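Local coordinates for protein beta-glucosidase (Chaetomella raphigera, PDB 6JXG) that probably hydrolyses terminal, non-reducing beta-D-glucosyl residues with release of beta-D-glucose, as a secreted glycoside hydrolase of family 3 in cellulose breakdown, at residues 50-55 and 290-295; 676-679 and 684-687; 373-378 and 458-463. One frame throughout, in Å; residues are numbered along the deposited sequence.

In the fold
Interactions 1 and 3 are mostly buried and join parts far apart in sequence, whereas interaction 2, partly buried, is a local beta hairpin. Each belongs to a different region: interaction 1 ties a loop to helix 278-294 in the N-terminal, TIM-barrel-like region, interaction 3 pairs two loops of the C-terminal domain, and interaction 2 lies in the fibronectin type III-like part, resting on helix 175-182 of the N-terminal region. No element is shared, and the centres are about 37 to 44 Å apart. Their chemistry differs accordingly: aliphatic groups around one indole in interaction 1, paired backbone amides with aromatic packing in interaction 2, and a single amide-to-carbonyl bond beside a buried carboxylate in interaction 3.

Interaction 1. Residues 50-55 and 290-295; sequences GLPELC and ASWYFV
Leu51 sets one methyl squarely over the indole of Trp292, and this CH-pi contact is the centre of the interaction. Leu51 CD1 lies 3.5 Å from the centroid of the six-membered ring of Trp292 and only 8° off the ring normal, so the methyl points at the middle of the face and not at its rim. The chi1 of Leu51, -174°, turns CG opposite the backbone N and carries the branch in from the loop to the ring.

The remaining apolar touches come in obliquely. Pro52 brings its CD to 3.6 Å from Trp292 CZ2, and farther along the indole Leu54 CD2 stands 3.9 Å from Trp292 CD1. Three consecutive loop residues, Gly50, Leu51 and Pro52, thus meet the indole together with Leu54, which reaches its pyrrole end.

The polar approach is of another kind: the backbone O of Gly50 sits at the ring edge, near its plane, 3.6 Å from Trp292 CH2. Gly50 has a positive phi (69°), and with Leu51 it faces Val46 in a G1 beta bulge, which shapes the chain just where it meets the ring. An alanine in place of Trp292 would leave Leu51 CD1 without its aromatic face and would probably open a gap between helix and loop, with Pro52 and Leu54 losing their partner too.

Trp292 lies near the end of helix 278-294, and Leu51 and Leu54 also touch Leu289 and Ile288 one turn earlier. The loop runs from strand 41-42 into strand 55-57, where Cys55 is disulfide-bonded to Cys39, while Gln151 of strand 151-157 also touches Trp292; the contact therefore lays a helix of this TIM-barrel-like region against the loop leading into a strand of its sheet.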
# COMPACT_ATOMS: atom_id res chain seq x y z
N GLY A 50 -9.82 -9.76 -32.17
CA GLY A 50 -8.50 -9.15 -32.00
C GLY A 50 -8.07 -9.09 -30.54
O GLY A 50 -7.30 -8.24 -30.13
N LEU A 51 -8.61 -9.98 -29.71
CA LEU A 51 -8.23 -10.01 -28.30
C LEU A 51 -6.96 -10.84 -28.15
O LEU A 51 -6.96 -12.01 -28.51
CB LEU A 51 -9.34 -10.69 -27.51
CG LEU A 51 -9.15 -10.66 -25.97
CD1 LEU A 51 -9.45 -9.25 -25.43
CD2 LEU A 51 -10.15 -11.62 -25.35
N PRO A 52 -5.92 -10.27 -27.56
CA PRO A 52 -4.70 -11.08 -27.34
C PRO A 52 -4.87 -12.09 -26.24
O PRO A 52 -5.89 -12.15 -25.60
CB PRO A 52 -3.66 -10.06 -26.96
CG PRO A 52 -4.43 -9.02 -26.18
CD PRO A 52 -5.82 -8.96 -26.88
N GLU A 53 -3.81 -12.87 -26.01
CA GLU A 53 -3.72 -13.72 -24.88
C GLU A 53 -3.53 -12.82 -23.64
O GLU A 53 -2.41 -12.46 -23.30
CB GLU A 53 -2.56 -14.69 -25.09
CG GLU A 53 -2.38 -15.75 -24.01
CD GLU A 53 -1.27 -16.73 -24.31
OE1 GLU A 53 -0.72 -17.37 -23.41
OE2 GLU A 53 -0.95 -16.87 -25.46
N LEU A 54 -4.61 -12.43 -22.96
CA LEU A 54 -4.50 -11.44 -21.89
C LEU A 54 -3.49 -11.83 -20.83
O LEU A 54 -3.52 -12.97 -20.33
CB LEU A 54 -5.83 -11.13 -21.20
CG LEU A 54 -6.85 -10.49 -22.15
CD1 LEU A 54 -8.24 -10.57 -21.52
CD2 LEU A 54 -6.50 -9.03 -22.40
N CYS A 55 -2.63 -10.87 -20.46
CA CYS A 55 -1.45 -11.12 -19.61
C CYS A 55 -1.70 -10.42 -18.26
O CYS A 55 -1.90 -9.18 -18.23
CB CYS A 55 -0.19 -10.57 -20.28
SG CYS A 55 1.30 -10.59 -19.21
N ALA A 290 -15.03 -4.80 -21.42
CA ALA A 290 -15.24 -3.39 -21.13
C ALA A 290 -13.93 -2.76 -20.55
O ALA A 290 -13.56 -1.66 -20.91
CB ALA A 290 -16.38 -3.19 -20.16
N SER A 291 -13.32 -3.44 -19.60
CA SER A 291 -12.11 -2.94 -18.97
C SER A 291 -10.94 -2.82 -19.95
O SER A 291 -10.17 -1.85 -19.95
CB SER A 291 -11.76 -3.89 -17.82
OG SER A 291 -12.64 -3.64 -16.69
N TRP A 292 -10.84 -3.81 -20.83
CA TRP A 292 -9.90 -3.80 -21.97
C TRP A 292 -10.05 -2.58 -22.87
O TRP A 292 -9.06 -1.84 -23.13
CB TRP A 292 -10.08 -5.11 -22.77
CG TRP A 292 -9.11 -5.39 -23.88
CD1 TRP A 292 -7.77 -5.55 -23.74
CD2 TRP A 292 -9.40 -5.61 -25.26
NE1 TRP A 292 -7.20 -5.83 -24.95
CE2 TRP A 292 -8.19 -5.90 -25.89
CE3 TRP A 292 -10.58 -5.69 -26.01
CZ2 TRP A 292 -8.09 -6.16 -27.20
CZ3 TRP A 292 -10.47 -5.96 -27.35
CH2 TRP A 292 -9.22 -6.19 -27.92
N TYR A 293 -11.29 -2.35 -23.30
CA TYR A 293 -11.61 -1.18 -24.12
C TYR A 293 -11.48 0.10 -23.32
O TYR A 293 -11.02 1.10 -23.86
CB TYR A 293 -13.02 -1.26 -24.65
CG TYR A 293 -13.23 -2.26 -25.75
CD1 TYR A 293 -12.57 -2.11 -26.95
CD2 TYR A 293 -14.10 -3.32 -25.62
CE1 TYR A 293 -12.73 -2.99 -27.97
CE2 TYR A 293 -14.29 -4.22 -26.68
CZ TYR A 293 -13.59 -4.01 -27.86
OH TYR A 293 -13.67 -4.87 -28.94
N PHE A 294 -11.90 0.07 -22.04
CA PHE A 294 -11.86 1.29 -21.20
C PHE A 294 -10.49 1.94 -21.09
O PHE A 294 -10.38 3.13 -21.27
CB PHE A 294 -12.41 1.01 -19.78
CG PHE A 294 -12.46 2.23 -18.91
CD1 PHE A 294 -11.38 2.59 -18.12
CD2 PHE A 294 -13.54 3.06 -18.97
CE1 PHE A 294 -11.38 3.76 -17.36
CE2 PHE A 294 -13.59 4.20 -18.17
CZ PHE A 294 -12.47 4.55 -17.36
N VAL A 295 -9.46 1.16 -20.87
CA VAL A 295 -8.10 1.68 -20.90
C VAL A 295 -7.43 1.73 -22.29
O VAL A 295 -6.29 2.11 -22.35
CB VAL A 295 -7.16 1.02 -19.86
CG1 VAL A 295 -7.87 0.88 -18.52
CG2 VAL A 295 -6.66 -0.31 -20.30

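Interaction 2. Residues 676-679 and 684-687; sequences SYWD and QWVT
Tyr677 and Val686 exchange two backbone bonds, one in each direction: Tyr677 N donates to Val686 O at 2.9 Å, and Val686 N returns a nearly straight bond (169°) to Tyr677 O at 2.7 Å. The next such pair is looser. Asp679 N reaches Gln684 O at 3.0 Å, and Gln684 N reaches Asp679 O at 3.2 Å. Beyond the strand ends Thr687 OG1 donates to Ser676 OG across 3.0 Å, and Ser676 OG is also bonded to Arg672 O.

These bonds make a two-stranded antiparallel beta hairpin within the fibronectin type III-like part, with Trp678 and Trp685 facing each other as its non-hydrogen-bonded pair. Trp678 N, with no acceptor on the partner strand, is taken by Glu180 OE2 of helix 175-182. The two indoles form a T-shaped stack: the Trp678 edge meets the Trp685 face, planes at 82°, with CE3 of Trp678 3.5 Å from NE1 of Trp685. The other face of the hairpin carries Tyr677, Asp679, Gln684 and Val686. There Tyr677 CG sits between its backbone N and carbonyl carbon (chi1 69°), which lays the ring alongside Val686, whose CB lies over the ring face, 3.8 Å from Tyr677 CZ. Both polar side chains at the turn find partners in Ser682: Asp679 OD2 bonds to its hydroxyl, Gln684 NE2 to its carbonyl.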
# COMPACT_ATOMS: atom_id res chain seq x y z
N SER A 676 -19.41 11.86 6.77
CA SER A 676 -20.51 10.93 6.95
C SER A 676 -20.12 9.74 7.77
O SER A 676 -18.92 9.48 8.11
CB SER A 676 -20.97 10.41 5.58
OG SER A 676 -21.42 11.48 4.79
N TYR A 677 -21.13 8.98 8.08
CA TYR A 677 -20.95 7.69 8.75
C TYR A 677 -21.95 6.73 8.17
O TYR A 677 -23.01 7.16 7.62
CB TYR A 677 -21.09 7.82 10.27
CG TYR A 677 -22.52 8.13 10.74
CD1 TYR A 677 -23.45 7.12 10.95
CD2 TYR A 677 -22.93 9.43 10.87
CE1 TYR A 677 -24.75 7.40 11.35
CE2 TYR A 677 -24.22 9.74 11.29
CZ TYR A 677 -25.13 8.74 11.53
OH TYR A 677 -26.40 9.12 11.92
N TRP A 678 -21.66 5.44 8.29
CA TRP A 678 -22.56 4.39 7.87
C TRP A 678 -23.57 4.01 8.97
O TRP A 678 -23.17 3.54 10.05
CB TRP A 678 -21.81 3.13 7.47
CG TRP A 678 -22.70 2.07 6.93
CD1 TRP A 678 -23.22 1.05 7.64
CD2 TRP A 678 -23.22 1.92 5.58
NE1 TRP A 678 -23.97 0.21 6.83
CE2 TRP A 678 -24.00 0.73 5.56
CE3 TRP A 678 -23.06 2.62 4.38
CZ2 TRP A 678 -24.67 0.28 4.43
CZ3 TRP A 678 -23.70 2.15 3.24
CH2 TRP A 678 -24.50 0.95 3.26
N ASP A 679 -24.84 4.23 8.65
CA ASP A 679 -25.97 3.96 9.52
C ASP A 679 -26.54 2.59 9.17
O ASP A 679 -27.12 2.38 8.05
CB ASP A 679 -27.05 5.01 9.30
CG ASP A 679 -28.24 4.80 10.27
OD1 ASP A 679 -28.00 4.56 11.44
OD2 ASP A 679 -29.36 4.77 9.81
N GLN A 684 -27.33 2.86 4.88
CA GLN A 684 -26.81 3.85 4.00
C GLN A 684 -25.88 4.82 4.71
O GLN A 684 -25.84 4.89 5.94
CB GLN A 684 -27.97 4.65 3.40
CG GLN A 684 -28.71 5.58 4.34
CD GLN A 684 -30.06 6.00 3.73
OE1 GLN A 684 -30.23 7.08 3.16
NE2 GLN A 684 -31.01 5.12 3.81
N TRP A 685 -25.20 5.63 3.93
CA TRP A 685 -24.33 6.69 4.51
C TRP A 685 -25.20 7.83 5.00
O TRP A 685 -26.08 8.25 4.25
CB TRP A 685 -23.37 7.21 3.47
CG TRP A 685 -22.25 6.23 3.20
CD1 TRP A 685 -22.18 5.29 2.20
CD2 TRP A 685 -21.06 6.08 3.98
NE1 TRP A 685 -20.98 4.57 2.32
CE2 TRP A 685 -20.29 5.01 3.41
CE3 TRP A 685 -20.57 6.73 5.12
CZ2 TRP A 685 -19.11 4.60 3.93
CZ3 TRP A 685 -19.35 6.31 5.66
CH2 TRP A 685 -18.61 5.26 5.03
N VAL A 686 -24.97 8.31 6.22
CA VAL A 686 -25.67 9.49 6.69
C VAL A 686 -24.67 10.64 6.91
O VAL A 686 -23.60 10.44 7.46
CB VAL A 686 -26.47 9.17 7.95
CG1 VAL A 686 -27.11 10.43 8.51
CG2 VAL A 686 -27.61 8.20 7.62
N THR A 687 -25.05 11.83 6.48
CA THR A 687 -24.33 13.05 6.81
C THR A 687 -25.04 13.84 7.90
O THR A 687 -26.11 14.38 7.63
CB THR A 687 -24.26 13.96 5.61
OG1 THR A 687 -23.89 13.18 4.47
CG2 THR A 687 -23.19 15.06 5.83

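Interaction 3. Residues 373-378 and 458-463; sequences GCDTGH and APWNNG
Asp375 holds CG opposite its backbone N (chi1 -178°), bringing the carboxylate up beside Trp460, while Asn461 sets CG opposite its own carbonyl carbon, beside the backbone N, which extends the amide to the backbone of Asp375. Asn461 ND2 donates to Asp375 O at 3.1 Å with an N-H...O angle of 164°. The acceptor lies almost in the Asn461 amide plane, but the donor is tilted 21° from the carbonyl plane. Although Asp375 OD2 is just 3.4 Å from the same ND2, the angle is too poor for a second bond. That oxygen is instead hydrogen-bonded to Thr437 OG1, which gives this buried carboxylate a partner.

Trp460 packs beside the acid: Asp375 OD2 comes within 3.5 Å of Trp460 CB, and Asp375 CB is 3.8 Å from Trp460 CE3. The oxygen approaches the indole obliquely.

In the C-terminal domain of the family 3 fold, the loop leaving strand 351-355 thus meets the one that leads into helix 463-471. Strand 431-438 lies next to both, through Thr437, whose side chain holds Asp375 and whose backbone is bonded to that of Trp460.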
# COMPACT_ATOMS: atom_id res chain seq x y z
N GLY A 373 12.72 -13.98 -0.23
CA GLY A 373 12.44 -14.75 0.99
C GLY A 373 13.64 -14.93 1.90
O GLY A 373 13.95 -16.04 2.33
N CYS A 374 14.26 -13.84 2.27
CA CYS A 374 15.19 -13.81 3.36
C CYS A 374 15.35 -12.36 3.82
O CYS A 374 15.05 -11.40 3.05
CB CYS A 374 16.57 -14.36 2.87
SG CYS A 374 17.49 -13.30 1.73
N ASP A 375 15.96 -12.18 5.01
CA ASP A 375 16.32 -10.83 5.50
C ASP A 375 17.83 -10.81 5.72
O ASP A 375 18.31 -10.86 6.85
CB ASP A 375 15.57 -10.54 6.80
CG ASP A 375 15.85 -9.14 7.36
OD1 ASP A 375 16.30 -8.28 6.63
OD2 ASP A 375 15.67 -8.93 8.59
N THR A 376 18.56 -10.81 4.63
CA THR A 376 20.01 -10.94 4.61
C THR A 376 20.54 -9.77 3.82
O THR A 376 20.03 -9.46 2.72
CB THR A 376 20.44 -12.26 3.95
OG1 THR A 376 19.90 -13.31 4.72
CG2 THR A 376 21.95 -12.40 3.97
N GLY A 377 21.55 -9.10 4.33
CA GLY A 377 21.91 -7.82 3.78
C GLY A 377 20.79 -6.75 3.81
O GLY A 377 19.80 -6.89 4.51
N HIS A 378 21.02 -5.67 3.06
CA HIS A 378 20.12 -4.54 2.99
C HIS A 378 18.72 -4.92 2.60
O HIS A 378 18.52 -5.62 1.63
CB HIS A 378 20.63 -3.49 2.05
CG HIS A 378 19.89 -2.22 2.21
ND1 HIS A 378 19.68 -1.64 3.44
CD2 HIS A 378 19.24 -1.45 1.30
CE1 HIS A 378 18.97 -0.54 3.27
NE2 HIS A 378 18.68 -0.42 1.99
N ALA A 458 9.48 -7.04 17.56
CA ALA A 458 10.88 -6.84 17.89
C ALA A 458 11.73 -6.78 16.62
O ALA A 458 11.45 -7.53 15.67
CB ALA A 458 11.34 -7.99 18.78
N PRO A 459 12.82 -6.00 16.62
CA PRO A 459 13.73 -6.09 15.48
C PRO A 459 14.23 -7.51 15.15
O PRO A 459 14.42 -8.34 16.04
CB PRO A 459 14.89 -5.17 15.89
CG PRO A 459 14.26 -4.15 16.76
CD PRO A 459 13.27 -4.95 17.57
N TRP A 460 14.36 -7.82 13.85
CA TRP A 460 14.85 -9.09 13.39
C TRP A 460 16.36 -9.16 13.60
O TRP A 460 17.04 -8.13 13.82
CB TRP A 460 14.49 -9.21 11.87
CG TRP A 460 13.11 -9.72 11.63
CD1 TRP A 460 11.96 -9.40 12.32
CD2 TRP A 460 12.76 -10.76 10.72
NE1 TRP A 460 10.92 -10.14 11.87
CE2 TRP A 460 11.36 -11.00 10.90
CE3 TRP A 460 13.49 -11.56 9.82
CZ2 TRP A 460 10.67 -11.98 10.16
CZ3 TRP A 460 12.79 -12.54 9.09
CH2 TRP A 460 11.41 -12.71 9.26
N ASN A 461 16.95 -10.32 13.39
CA ASN A 461 18.42 -10.41 13.38
C ASN A 461 19.09 -9.87 14.68
O ASN A 461 20.13 -9.32 14.61
CB ASN A 461 19.03 -9.77 12.13
CG ASN A 461 18.63 -10.52 10.86
OD1 ASN A 461 18.26 -11.66 10.92
ND2 ASN A 461 18.73 -9.88 9.73
N ASN A 462 18.43 -10.04 15.83
CA ASN A 462 18.98 -9.56 17.09
C ASN A 462 19.30 -8.07 17.03
O ASN A 462 20.27 -7.62 17.59
CB ASN A 462 20.23 -10.39 17.44
CG ASN A 462 19.90 -11.85 17.62
OD1 ASN A 462 19.01 -12.17 18.37
ND2 ASN A 462 20.56 -12.73 16.91
N GLY A 463 18.44 -7.31 16.38
CA GLY A 463 18.71 -5.92 16.13
C GLY A 463 18.78 -5.14 17.44
O GLY A 463 19.61 -4.26 17.61